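Long-range contact in regulatory protein YycH-like domain-containing protein (Eubacterium rectale, PDB 5COZ), which is of unknown function but carries a YycH-like regulatory domain and a lipoprotein signature, consistent with a role at the bacterial cell surface: residues V298-L303 with V322-Q327. Sequence-based numbering, arbitrary orientation.
Sequences VSEISL and VVYYYQ
The ring of Tyr-324 has the CB of Ser-302 at its edge, 4.0 Å from CE1, while one face carries Val-322 CG1, offset toward the rim. Glu-300 runs alongside the same ring and points the same way: its CB lies 3.7 Å from Tyr-324 CD1, and an extended chain, with CG anti to the backbone N (chi1 179°), sets the carboxylate beside CD1 and CE1 of the ring, its plane turned 39° from it. Beyond it, Glu-300 OE2 meets Arg-227 in a salt bridge and accepts a hydrogen bond from Asn-50. Replacing Glu-300 by an alanine would probably leave Arg-227 and Asn-50 without this carboxylate and take away the packing alongside CD1 and CE1 of Tyr-324. The two strands form an antiparallel beta hairpin interrupted by a classic beta bulge, in which Ser-299 and Glu-300 both face Tyr-324. Their amides converge on one carbonyl, Ser-299 N at 2.9 Å and Glu-300 N at 3.2 Å from Tyr-324 O, approaching from the same face of its plane. Tyr-324 N returns a hydrogen bond to Glu-300 O (2.8 Å), and beyond the bulge Ser-302 and Val-322 form the next hydrogen-bonded pair. On the opposite face of the sheet, Val-298 CG1 packs 3.7 Å from Val-323 CG1, and both side chains touch helix 276-288.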
# COMPACT_ATOMS: atom_id res chain seq x y z
N VAL A 298 4.95 -14.81 -10.44
CA VAL A 298 3.88 -14.40 -9.52
C VAL A 298 4.53 -14.07 -8.18
O VAL A 298 5.29 -14.90 -7.66
CB VAL A 298 2.80 -15.51 -9.38
CG1 VAL A 298 1.77 -15.14 -8.29
CG2 VAL A 298 2.10 -15.73 -10.72
N SER A 299 4.26 -12.87 -7.62
CA SER A 299 4.94 -12.42 -6.41
C SER A 299 4.05 -12.31 -5.16
O SER A 299 4.59 -12.29 -4.05
CB SER A 299 5.59 -11.06 -6.68
OG SER A 299 4.60 -10.03 -6.75
N GLU A 300 2.73 -12.15 -5.33
CA GLU A 300 1.88 -12.01 -4.16
C GLU A 300 0.43 -12.36 -4.50
O GLU A 300 -0.06 -11.99 -5.57
CB GLU A 300 1.96 -10.57 -3.62
CG GLU A 300 1.10 -10.32 -2.41
CD GLU A 300 1.13 -8.93 -1.83
OE1 GLU A 300 2.05 -8.14 -2.13
OE2 GLU A 300 0.24 -8.65 -1.00
N ILE A 301 -0.25 -13.04 -3.56
CA ILE A 301 -1.68 -13.28 -3.64
C ILE A 301 -2.24 -12.67 -2.36
O ILE A 301 -1.79 -13.04 -1.27
CB ILE A 301 -2.05 -14.75 -3.82
CG1 ILE A 301 -1.38 -15.33 -5.06
CG2 ILE A 301 -3.60 -14.92 -3.86
CD1 ILE A 301 -1.52 -16.93 -5.12
N SER A 302 -3.21 -11.77 -2.47
CA SER A 302 -3.65 -10.98 -1.33
C SER A 302 -5.15 -10.81 -1.31
O SER A 302 -5.75 -10.47 -2.32
CB SER A 302 -2.99 -9.60 -1.42
OG SER A 302 -3.38 -8.72 -0.37
N LEU A 303 -5.76 -10.99 -0.12
CA LEU A 303 -7.18 -10.75 0.12
C LEU A 303 -7.33 -9.29 0.51
O LEU A 303 -6.72 -8.86 1.50
CB LEU A 303 -7.70 -11.69 1.23
CG LEU A 303 -9.11 -11.42 1.71
CD1 LEU A 303 -10.13 -11.60 0.55
CD2 LEU A 303 -9.43 -12.38 2.90
N VAL A 322 -6.31 -10.37 -5.09
CA VAL A 322 -5.41 -9.67 -6.01
C VAL A 322 -4.20 -10.55 -6.22
O VAL A 322 -3.63 -11.04 -5.24
CB VAL A 322 -4.99 -8.28 -5.50
CG1 VAL A 322 -4.21 -7.54 -6.59
CG2 VAL A 322 -6.21 -7.45 -5.09
N VAL A 323 -3.79 -10.74 -7.48
CA VAL A 323 -2.55 -11.44 -7.80
C VAL A 323 -1.60 -10.43 -8.40
O VAL A 323 -1.87 -9.85 -9.44
CB VAL A 323 -2.76 -12.64 -8.76
CG1 VAL A 323 -1.43 -13.35 -9.06
CG2 VAL A 323 -3.77 -13.62 -8.17
N TYR A 324 -0.45 -10.24 -7.73
CA TYR A 324 0.59 -9.34 -8.20
C TYR A 324 1.64 -10.19 -8.85
O TYR A 324 2.02 -11.23 -8.29
CB TYR A 324 1.19 -8.55 -7.02
CG TYR A 324 0.17 -7.72 -6.27
CD1 TYR A 324 -0.49 -8.23 -5.16
CD2 TYR A 324 -0.04 -6.38 -6.60
CE1 TYR A 324 -1.38 -7.45 -4.41
CE2 TYR A 324 -0.93 -5.59 -5.86
CZ TYR A 324 -1.57 -6.12 -4.75
OH TYR A 324 -2.46 -5.36 -4.04
N TYR A 325 2.09 -9.78 -10.07
CA TYR A 325 3.09 -10.56 -10.75
C TYR A 325 3.99 -9.67 -11.57
O TYR A 325 3.63 -8.54 -11.87
CB TYR A 325 2.42 -11.64 -11.65
CG TYR A 325 1.66 -11.08 -12.83
CD1 TYR A 325 0.33 -10.68 -12.72
CD2 TYR A 325 2.25 -11.01 -14.10
CE1 TYR A 325 -0.38 -10.19 -13.82
CE2 TYR A 325 1.56 -10.52 -15.20
CZ TYR A 325 0.25 -10.10 -15.05
OH TYR A 325 -0.44 -9.63 -16.17
N TYR A 326 5.14 -10.21 -11.99
CA TYR A 326 6.05 -9.52 -12.88
C TYR A 326 6.05 -10.16 -14.24
O TYR A 326 5.93 -11.38 -14.33
CB TYR A 326 7.50 -9.60 -12.34
CG TYR A 326 7.71 -8.93 -11.02
CD1 TYR A 326 7.73 -7.54 -10.92
CD2 TYR A 326 7.96 -9.67 -9.87
CE1 TYR A 326 7.95 -6.90 -9.70
CE2 TYR A 326 8.18 -9.05 -8.64
CZ TYR A 326 8.18 -7.66 -8.56
OH TYR A 326 8.38 -7.02 -7.36
N GLN A 327 6.20 -9.36 -15.29
CA GLN A 327 6.42 -9.92 -16.62
C GLN A 327 7.64 -9.25 -17.21
O GLN A 327 7.76 -8.03 -17.20
CB GLN A 327 5.20 -9.78 -17.54
CG GLN A 327 5.43 -10.47 -18.88
CD GLN A 327 4.16 -10.57 -19.70
OE1 GLN A 327 3.38 -9.62 -19.78
NE2 GLN A 327 3.93 -11.74 -20.28